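Local coordinates for Glyoxalase/Bleomycin resistance protein/dioxygenase domain (Frankia sp., PDB 2RK0) that is of undetermined function but belongs to the glyoxalase/bleomycin resistance protein/dioxygenase superfamily, whose members include metal-dependent enzymes and antibiotic-binding proteins, at residues Glu25-Val33 and Ala43-Ile53; Thr12-Tyr23 and Phe114-Leu122. All coordinates share one frame; numbering follows the deposited sequence.

In the fold
Both contacts draw on helix 16-27, and both are partly buried, with exposed residues at their margins; their centres lie about 13 Å apart. Contact 1 stays within one sheet: it pairs strands 30-36 and 40-46, folds the post-helix chain onto them and reaches strand 52-58, so backbone hydrogen bonds and one tryptophan do most of the work. Contact 2 sets the helix and the residues before it against the turn between strands 109-115 and 121-127 of the other sheet; its carboxylates accept from a tyrosine, a backbone N-H and two waters. Contact 1 is nested inside the long loop that contact 2 closes. Trp29 and Ala43 pack on Cys20 of the helix, and both contacts touch the second subunit.

Contact 1. Residues Glu25-Val33 and Ala43-Ile53; sequences EILDWKELV and AHGVLPGGLSI
Strands 30-33 and 43-46 pair as the antiparallel arms of a beta hairpin. Lys30 and Val46 exchange two backbone hydrogen bonds, and His44 N gives one to Val33 O. His44 O takes both Leu32 N (2.7 Å) and Val33 N (3.3 Å), the mark of a classic beta bulge.

The side-chain bond runs from the indole of Trp29. With CG anti to the backbone N (chi1 174°), the ring lies across Gly45 and NE1 donates to Ile53 O at 3.0 Å, the acceptor close to the ring plane. Gly45 N bonds the same oxygen from the opposite face of its carbonyl plane.

Packing follows the ring outward. Gly45 CA comes within 3.2 Å of Trp29 NE1, backbone close against indole; CH2 meets Ala43 CB at 3.8 Å. Leu47 CD2 touches Trp29 CB at 3.6 Å and lies at the ring edge. Beyond it, Pro48 CG meets Asp28 CB, whose carboxylate turns to Arg92. Leu32 CD1 touches Val46 CG2, on the face that carries Val46 and His44.

One indole thus ties the chain after the helix to strand 52-58, its buried N-H satisfied by a carbonyl that also serves Gly45 N.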
loop_
_atom_site.group_PDB
_atom_site.type_symbol
_atom_site.label_atom_id
_atom_site.label_comp_id
_atom_site.label_asym_id
_atom_site.label_seq_id
_atom_site.Cartn_x
_atom_site.Cartn_y
_atom_site.Cartn_z
ATOM N N GLU A 25 14.592 9.350 -7.879
ATOM C CA GLU A 25 14.399 10.580 -8.635
ATOM C C GLU A 25 13.064 11.291 -8.408
ATOM O O GLU A 25 13.019 12.519 -8.280
ATOM C CB GLU A 25 14.561 10.274 -10.124
ATOM C CG GLU A 25 14.516 11.490 -11.026
ATOM C CD GLU A 25 14.852 11.140 -12.468
ATOM O OE1 GLU A 25 15.909 10.508 -12.684
ATOM O OE2 GLU A 25 14.066 11.499 -13.375
ATOM N N ILE A 26 11.979 10.523 -8.365
ATOM C CA ILE A 26 10.644 11.090 -8.187
ATOM C C ILE A 26 10.223 11.386 -6.750
ATOM O O ILE A 26 9.735 12.470 -6.461
ATOM C CB ILE A 26 9.563 10.166 -8.794
ATOM C CG1 ILE A 26 9.880 9.880 -10.268
ATOM C CG2 ILE A 26 8.179 10.795 -8.616
ATOM C CD1 ILE A 26 9.968 11.125 -11.141
ATOM N N LEU A 27 10.404 10.424 -5.854
ATOM C CA LEU A 27 9.969 10.607 -4.473
ATOM C C LEU A 27 11.086 10.771 -3.455
ATOM O O LEU A 27 10.833 10.742 -2.251
ATOM C CB LEU A 27 9.078 9.431 -4.061
ATOM C CG LEU A 27 7.888 9.133 -4.976
ATOM C CD1 LEU A 27 7.237 7.818 -4.561
ATOM C CD2 LEU A 27 6.888 10.275 -4.919
ATOM N N ASP A 28 12.315 10.954 -3.926
ATOM C CA ASP A 28 13.447 11.105 -3.017
ATOM C C ASP A 28 13.579 9.888 -2.130
ATOM O O ASP A 28 14.020 9.979 -0.985
ATOM C CB ASP A 28 13.297 12.348 -2.139
ATOM C CG ASP A 28 13.424 13.626 -2.930
ATOM O OD1 ASP A 28 14.374 13.714 -3.731
ATOM O OD2 ASP A 28 12.581 14.527 -2.743
ATOM N N TRP A 29 13.163 8.746 -2.661
ATOM C CA TRP A 29 13.281 7.479 -1.952
ATOM C C TRP A 29 14.781 7.304 -1.766
ATOM O O TRP A 29 15.542 7.568 -2.688
ATOM C CB TRP A 29 12.744 6.355 -2.840
ATOM C CG TRP A 29 12.912 4.953 -2.314
ATOM C CD1 TRP A 29 12.128 4.321 -1.387
ATOM C CD2 TRP A 29 13.853 3.975 -2.776
ATOM N NE1 TRP A 29 12.515 3.009 -1.256
ATOM C CE2 TRP A 29 13.568 2.769 -2.095
ATOM C CE3 TRP A 29 14.903 3.999 -3.702
ATOM C CZ2 TRP A 29 14.298 1.592 -2.318
ATOM C CZ3 TRP A 29 15.626 2.831 -3.922
ATOM C CH2 TRP A 29 15.317 1.642 -3.230
ATOM N N LYS A 30 15.209 6.875 -0.585
ATOM C CA LYS A 30 16.631 6.662 -0.343
ATOM C C LYS A 30 16.890 5.205 -0.004
ATOM O O LYS A 30 16.408 4.698 1.005
ATOM C CB LYS A 30 17.138 7.532 0.806
ATOM C CG LYS A 30 18.605 7.258 1.136
ATOM C CD LYS A 30 19.075 8.016 2.364
ATOM C CE LYS A 30 20.519 7.648 2.706
ATOM N NZ LYS A 30 21.003 8.310 3.949
ATOM N N GLU A 31 17.671 4.541 -0.847
ATOM C CA GLU A 31 18.000 3.137 -0.653
ATOM C C GLU A 31 18.899 2.951 0.567
ATOM O O GLU A 31 19.918 3.625 0.696
ATOM C CB GLU A 31 18.709 2.603 -1.898
ATOM C CG GLU A 31 18.928 1.104 -1.903
ATOM C CD GLU A 31 19.767 0.634 -3.088
ATOM O OE1 GLU A 31 19.456 1.018 -4.236
ATOM O OE2 GLU A 31 20.733 -0.125 -2.866
ATOM N N LEU A 32 18.517 2.040 1.459
ATOM C CA LEU A 32 19.313 1.770 2.650
ATOM C C LEU A 32 20.089 0.465 2.514
ATOM O O LEU A 32 21.148 0.297 3.114
ATOM C CB LEU A 32 18.425 1.701 3.894
ATOM C CG LEU A 32 17.695 2.978 4.318
ATOM C CD1 LEU A 32 17.126 2.779 5.708
ATOM C CD2 LEU A 32 18.652 4.160 4.311
ATOM N N VAL A 33 19.557 -0.458 1.723
ATOM C CA VAL A 33 20.219 -1.738 1.523
ATOM C C VAL A 33 19.483 -2.565 0.489
ATOM O O VAL A 33 18.256 -2.568 0.443
ATOM C CB VAL A 33 20.293 -2.550 2.840
ATOM C CG1 VAL A 33 18.891 -2.789 3.396
ATOM C CG2 VAL A 33 20.996 -3.874 2.593
ATOM N N ALA A 43 15.405 -4.125 -2.658
ATOM C CA ALA A 43 16.075 -2.889 -2.296
ATOM C C ALA A 43 15.130 -2.193 -1.334
ATOM O O ALA A 43 13.996 -1.862 -1.685
ATOM C CB ALA A 43 16.319 -2.020 -3.527
ATOM N N HIS A 44 15.590 -2.009 -0.104
ATOM C CA HIS A 44 14.797 -1.356 0.918
ATOM C C HIS A 44 15.232 0.097 1.047
ATOM O O HIS A 44 16.412 0.382 1.236
ATOM C CB HIS A 44 14.987 -2.056 2.263
ATOM C CG HIS A 44 14.375 -1.323 3.416
ATOM N ND1 HIS A 44 14.769 -1.530 4.720
ATOM C CD2 HIS A 44 13.400 -0.385 3.462
ATOM C CE1 HIS A 44 14.064 -0.748 5.520
ATOM N NE2 HIS A 44 13.227 -0.044 4.782
ATOM N N GLY A 45 14.273 1.009 0.948
ATOM C CA GLY A 45 14.583 2.419 1.074
ATOM C C GLY A 45 13.519 3.130 1.885
ATOM O O GLY A 45 12.493 2.541 2.232
ATOM N N VAL A 46 13.762 4.396 2.201
ATOM C CA VAL A 46 12.794 5.169 2.964
ATOM C C VAL A 46 12.505 6.472 2.245
ATOM O O VAL A 46 13.379 7.036 1.584
ATOM C CB VAL A 46 13.312 5.492 4.381
ATOM C CG1 VAL A 46 12.217 6.167 5.182
ATOM C CG2 VAL A 46 13.765 4.218 5.075
ATOM N N LEU A 47 11.270 6.941 2.367
ATOM C CA LEU A 47 10.856 8.186 1.735
ATOM C C LEU A 47 10.908 9.319 2.742
ATOM O O LEU A 47 10.959 9.088 3.949
ATOM C CB LEU A 47 9.409 8.088 1.248
ATOM C CG LEU A 47 8.980 6.987 0.283
ATOM C CD1 LEU A 47 7.482 7.074 0.114
ATOM C CD2 LEU A 47 9.680 7.137 -1.053
ATOM N N PRO A 48 10.926 10.565 2.256
ATOM C CA PRO A 48 10.947 11.665 3.217
ATOM C C PRO A 48 9.652 11.462 4.013
ATOM O O PRO A 48 8.639 11.028 3.451
ATOM C CB PRO A 48 10.888 12.893 2.321
ATOM C CG PRO A 48 11.684 12.447 1.111
ATOM C CD PRO A 48 11.172 11.042 0.881
ATOM N N GLY A 49 9.680 11.749 5.309
ATOM C CA GLY A 49 8.491 11.554 6.112
ATOM C C GLY A 49 8.573 10.249 6.879
ATOM O O GLY A 49 7.825 10.038 7.830
ATOM N N GLY A 50 9.466 9.356 6.454
ATOM C CA GLY A 50 9.642 8.095 7.162
ATOM C C GLY A 50 9.094 6.792 6.594
ATOM O O GLY A 50 9.479 5.719 7.066
ATOM N N LEU A 51 8.212 6.854 5.601
ATOM C CA LEU A 51 7.646 5.623 5.042
ATOM C C LEU A 51 8.672 4.728 4.366
ATOM O O LEU A 51 9.420 5.166 3.489
ATOM C CB LEU A 51 6.529 5.930 4.038
ATOM C CG LEU A 51 5.927 4.674 3.387
ATOM C CD1 LEU A 51 5.325 3.764 4.448
ATOM C CD2 LEU A 51 4.874 5.072 2.375
ATOM N N SER A 52 8.701 3.468 4.787
ATOM C CA SER A 52 9.616 2.489 4.217
ATOM C C SER A 52 8.968 1.799 3.031
ATOM O O SER A 52 7.834 1.330 3.116
ATOM C CB SER A 52 10.003 1.419 5.247
ATOM O OG SER A 52 11.152 1.785 5.988
ATOM N N ILE A 53 9.697 1.744 1.926
ATOM C CA ILE A 53 9.214 1.079 0.731
ATOM C C ILE A 53 10.272 0.106 0.244
ATOM O O ILE A 53 11.427 0.481 0.013
ATOM C CB ILE A 53 8.910 2.067 -0.408
ATOM C CG1 ILE A 53 7.735 2.956 -0.018
ATOM C CG2 ILE A 53 8.580 1.297 -1.689
ATOM C CD1 ILE A 53 7.366 3.950 -1.071
#

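Contact 2. Residues Thr12-Tyr23 and Phe114-Leu122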
loop_
_atom_site.group_PDB
_atom_site.type_symbol
_atom_site.label_atom_id
_atom_site.label_comp_id
_atom_site.label_asym_id
_atom_site.label_seq_id
_atom_site.Cartn_x
_atom_site.Cartn_y
_atom_site.Cartn_z
ATOM N N THR A 12 6.138 -5.171 -5.928
ATOM C CA THR A 12 6.733 -6.078 -6.892
ATOM C C THR A 12 6.989 -5.271 -8.160
ATOM O O THR A 12 6.080 -4.614 -8.681
ATOM C CB THR A 12 5.790 -7.249 -7.211
ATOM O OG1 THR A 12 5.756 -8.149 -6.093
ATOM C CG2 THR A 12 6.266 -7.989 -8.466
ATOM N N VAL A 13 8.228 -5.309 -8.635
ATOM C CA VAL A 13 8.617 -4.570 -9.835
ATOM C C VAL A 13 9.335 -5.476 -10.830
ATOM O O VAL A 13 10.002 -6.430 -10.442
ATOM C CB VAL A 13 9.540 -3.381 -9.473
ATOM C CG1 VAL A 13 8.781 -2.409 -8.579
ATOM C CG2 VAL A 13 10.802 -3.879 -8.777
ATOM N N ARG A 14 9.194 -5.167 -12.114
ATOM C CA ARG A 14 9.814 -5.974 -13.161
ATOM C C ARG A 14 11.338 -5.855 -13.175
ATOM O O ARG A 14 12.046 -6.850 -13.312
ATOM C CB ARG A 14 9.253 -5.573 -14.530
ATOM C CG ARG A 14 9.779 -6.409 -15.688
ATOM C CD ARG A 14 8.930 -6.193 -16.936
ATOM N NE ARG A 14 9.201 -7.188 -17.971
ATOM C CZ ARG A 14 10.261 -7.172 -18.772
ATOM N NH1 ARG A 14 11.165 -6.201 -18.667
ATOM N NH2 ARG A 14 10.413 -8.126 -19.683
ATOM N N ASP A 15 11.831 -4.631 -13.029
ATOM C CA ASP A 15 13.262 -4.385 -13.026
ATOM C C ASP A 15 13.670 -3.561 -11.804
ATOM O O ASP A 15 13.398 -2.359 -11.727
ATOM C CB ASP A 15 13.663 -3.655 -14.306
ATOM C CG ASP A 15 15.166 -3.529 -14.454
ATOM O OD1 ASP A 15 15.816 -3.022 -13.519
ATOM O OD2 ASP A 15 15.698 -3.938 -15.503
ATOM N N LEU A 16 14.331 -4.215 -10.855
ATOM C CA LEU A 16 14.762 -3.571 -9.622
ATOM C C LEU A 16 15.544 -2.271 -9.811
ATOM O O LEU A 16 15.198 -1.239 -9.225
ATOM C CB LEU A 16 15.594 -4.544 -8.784
ATOM C CG LEU A 16 16.055 -3.992 -7.430
ATOM C CD1 LEU A 16 14.850 -3.545 -6.618
ATOM C CD2 LEU A 16 16.844 -5.057 -6.683
ATOM N N ASP A 17 16.596 -2.314 -10.620
ATOM C CA ASP A 17 17.413 -1.124 -10.847
ATOM C C ASP A 17 16.622 0.034 -11.428
ATOM O O ASP A 17 16.793 1.177 -11.020
ATOM C CB ASP A 17 18.589 -1.446 -11.768
ATOM C CG ASP A 17 19.514 -2.481 -11.177
ATOM O OD1 ASP A 17 19.826 -2.373 -9.973
ATOM O OD2 ASP A 17 19.931 -3.395 -11.917
ATOM N N ILE A 18 15.760 -0.262 -12.391
ATOM C CA ILE A 18 14.962 0.786 -13.012
ATOM C C ILE A 18 14.063 1.444 -11.972
ATOM O O ILE A 18 13.936 2.666 -11.936
ATOM C CB ILE A 18 14.117 0.228 -14.181
ATOM C CG1 ILE A 18 15.048 -0.159 -15.338
ATOM C CG2 ILE A 18 13.098 1.268 -14.648
ATOM C CD1 ILE A 18 14.335 -0.587 -16.599
ATOM N N SER A 19 13.457 0.631 -11.113
ATOM C CA SER A 19 12.568 1.147 -10.071
ATOM C C SER A 19 13.304 1.962 -9.005
ATOM O O SER A 19 12.805 2.989 -8.542
ATOM C CB SER A 19 11.815 -0.010 -9.418
ATOM O OG SER A 19 10.913 -0.594 -10.337
ATOM N N CYS A 20 14.488 1.501 -8.614
ATOM C CA CYS A 20 15.266 2.210 -7.609
ATOM C C CYS A 20 15.536 3.620 -8.094
ATOM O O CYS A 20 15.366 4.579 -7.351
ATOM C CB CYS A 20 16.589 1.493 -7.347
ATOM S SG CYS A 20 16.408 -0.046 -6.431
ATOM N N ARG A 21 15.967 3.743 -9.343
ATOM C CA ARG A 21 16.239 5.054 -9.906
ATOM C C ARG A 21 14.959 5.890 -10.006
ATOM O O ARG A 21 14.968 7.091 -9.733
ATOM C CB ARG A 21 16.876 4.915 -11.289
ATOM C CG ARG A 21 18.341 4.499 -11.262
ATOM C CD ARG A 21 18.953 4.620 -12.652
ATOM N NE ARG A 21 18.607 3.496 -13.517
ATOM C CZ ARG A 21 19.220 2.317 -13.484
ATOM N NH1 ARG A 21 20.215 2.107 -12.629
ATOM N NH2 ARG A 21 18.838 1.345 -14.302
ATOM N N TRP A 22 13.855 5.253 -10.383
ATOM C CA TRP A 22 12.597 5.973 -10.512
ATOM C C TRP A 22 12.147 6.535 -9.166
ATOM O O TRP A 22 11.830 7.715 -9.046
ATOM C CB TRP A 22 11.497 5.057 -11.052
ATOM C CG TRP A 22 10.272 5.819 -11.481
ATOM C CD1 TRP A 22 10.014 6.313 -12.728
ATOM C CD2 TRP A 22 9.173 6.228 -10.653
ATOM N NE1 TRP A 22 8.828 7.004 -12.728
ATOM C CE2 TRP A 22 8.288 6.968 -11.471
ATOM C CE3 TRP A 22 8.846 6.042 -9.300
ATOM C CZ2 TRP A 22 7.099 7.524 -10.984
ATOM C CZ3 TRP A 22 7.662 6.595 -8.818
ATOM C CH2 TRP A 22 6.805 7.326 -9.661
ATOM N N TYR A 23 12.109 5.687 -8.148
ATOM C CA TYR A 23 11.675 6.151 -6.847
ATOM C C TYR A 23 12.622 7.192 -6.251
ATOM O O TYR A 23 12.181 8.150 -5.615
ATOM C CB TYR A 23 11.492 4.965 -5.895
ATOM C CG TYR A 23 10.164 4.275 -6.102
ATOM C CD1 TYR A 23 9.982 3.340 -7.122
ATOM C CD2 TYR A 23 9.056 4.643 -5.343
ATOM C CE1 TYR A 23 8.714 2.794 -7.384
ATOM C CE2 TYR A 23 7.798 4.112 -5.595
ATOM C CZ TYR A 23 7.626 3.195 -6.612
ATOM O OH TYR A 23 6.360 2.712 -6.868
ATOM N N PHE A 114 -0.478 9.521 -10.380
ATOM C CA PHE A 114 0.626 9.169 -11.263
ATOM C C PHE A 114 0.969 7.681 -11.195
ATOM O O PHE A 114 0.462 6.945 -10.342
ATOM C CB PHE A 114 1.851 10.037 -10.929
ATOM C CG PHE A 114 2.324 9.919 -9.495
ATOM C CD1 PHE A 114 3.478 9.198 -9.187
ATOM C CD2 PHE A 114 1.630 10.543 -8.460
ATOM C CE1 PHE A 114 3.947 9.100 -7.867
ATOM C CE2 PHE A 114 2.081 10.455 -7.132
ATOM C CZ PHE A 114 3.242 9.733 -6.838
ATOM N N ARG A 115 1.829 7.241 -12.104
ATOM C CA ARG A 115 2.222 5.838 -12.161
ATOM C C ARG A 115 3.732 5.706 -12.087
ATOM O O ARG A 115 4.454 6.594 -12.525
ATOM C CB ARG A 115 1.753 5.217 -13.476
ATOM C CG ARG A 115 0.289 5.411 -13.777
ATOM C CD ARG A 115 -0.560 4.478 -12.964
ATOM N NE ARG A 115 -1.967 4.592 -13.329
ATOM C CZ ARG A 115 -2.782 3.552 -13.477
ATOM N NH1 ARG A 115 -2.316 2.321 -13.292
ATOM N NH2 ARG A 115 -4.058 3.741 -13.801
ATOM N N ASP A 116 4.218 4.600 -11.540
ATOM C CA ASP A 116 5.655 4.421 -11.483
ATOM C C ASP A 116 6.091 3.685 -12.740
ATOM O O ASP A 116 5.279 3.470 -13.645
ATOM C CB ASP A 116 6.075 3.674 -10.212
ATOM C CG ASP A 116 5.695 2.200 -10.220
ATOM O OD1 ASP A 116 5.088 1.696 -11.196
ATOM O OD2 ASP A 116 6.023 1.544 -9.214
ATOM N N ALA A 117 7.361 3.304 -12.800
ATOM C CA ALA A 117 7.903 2.614 -13.968
ATOM C C ALA A 117 7.144 1.344 -14.362
ATOM O O ALA A 117 7.177 0.936 -15.520
ATOM C CB ALA A 117 9.372 2.298 -13.736
ATOM N N ASP A 118 6.461 0.722 -13.403
ATOM C CA ASP A 118 5.683 -0.485 -13.680
ATOM C C ASP A 118 4.190 -0.187 -13.810
ATOM O O ASP A 118 3.354 -1.090 -13.793
ATOM C CB ASP A 118 5.918 -1.513 -12.575
ATOM C CG ASP A 118 7.254 -2.201 -12.710
ATOM O OD1 ASP A 118 7.319 -3.212 -13.433
ATOM O OD2 ASP A 118 8.242 -1.721 -12.117
ATOM N N ASN A 119 3.861 1.093 -13.937
ATOM C CA ASN A 119 2.476 1.518 -14.072
ATOM C C ASN A 119 1.662 1.316 -12.801
ATOM O O ASN A 119 0.433 1.339 -12.833
ATOM C CB ASN A 119 1.795 0.771 -15.216
ATOM C CG ASN A 119 0.906 1.669 -16.029
ATOM O OD1 ASN A 119 -0.229 1.314 -16.362
ATOM N ND2 ASN A 119 1.418 2.847 -16.362
ATOM N N ILE A 120 2.336 1.103 -11.682
ATOM C CA ILE A 120 1.619 0.928 -10.425
ATOM C C ILE A 120 0.957 2.268 -10.098
ATOM O O ILE A 120 1.589 3.324 -10.206
ATOM C CB ILE A 120 2.586 0.509 -9.309
ATOM C CG1 ILE A 120 3.201 -0.850 -9.672
ATOM C CG2 ILE A 120 1.860 0.494 -7.958
ATOM C CD1 ILE A 120 4.237 -1.364 -8.682
ATOM N N ALA A 121 -0.317 2.223 -9.718
ATOM C CA ALA A 121 -1.067 3.432 -9.416
ATOM C C ALA A 121 -0.749 4.066 -8.066
ATOM O O ALA A 121 -0.958 3.457 -7.016
ATOM C CB ALA A 121 -2.565 3.156 -9.518
ATOM N N LEU A 122 -0.260 5.305 -8.117
ATOM C CA LEU A 122 0.099 6.077 -6.933
ATOM C C LEU A 122 -0.619 7.428 -6.937
ATOM O O LEU A 122 -1.086 7.898 -7.983
ATOM C CB LEU A 122 1.608 6.330 -6.911
ATOM C CG LEU A 122 2.512 5.104 -7.011
ATOM C CD1 LEU A 122 3.974 5.560 -7.123
ATOM C CD2 LEU A 122 2.297 4.217 -5.785
HETATM O O HOH W 1 10.738 -2.034 -12.962
HETATM O O HOH W 2 8.279 0.459 -10.511
#
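Tyr23 OH donates to Asp116 OD2 at 2.6 Å, a short bond that reaches the carboxylate on its anti side, 22° out of plane. The ring and carboxylate planes stand nearly perpendicular. The other oxygen, OD1, turns back on its own loop: Asp118 N and Ile120 N approach it from opposite faces, the former closing an Asx turn. Asp116 CG lies between its backbone N and carbonyl carbon (chi1 71°), placing the group between turn and helix; rotation about CB-CG (chi2 0°) sends OD1 to the turn amides and OD2 to Tyr23.

Asp118 makes the second link. Its OD1 accepts from Arg14 N at 3.0 Å, met from above the carboxylate plane. OD2 takes a hydrogen bond from each of two waters, both also bonded to Ser19 OG; one continues to Asp15 N, the other makes a weak bond to Asp116 OD2. Asp15 caps the helix by accepting from Ile18 N.

Next to these bonds, Trp22 packs against the turn. Asp116 CA sits over the face of its six-membered ring, a CH-pi contact 3.6 Å from the centroid, while Phe114 CE1 meets Trp22 CH2 edge to edge at 3.8 Å. Leu122 CD1 reaches Tyr23 OH at 3.7 Å, and Ala117 CB touches Ile18 CG2 at 4.0 Å.

The two aspartates of one type I turn therefore hold the helix at two levels, one directly through a tyrosine, the other through the backbone before the helix and bridging waters. Three firm donors on buried Asp116, Tyr23 OH and two backbone amides, would probably favour its ionised form.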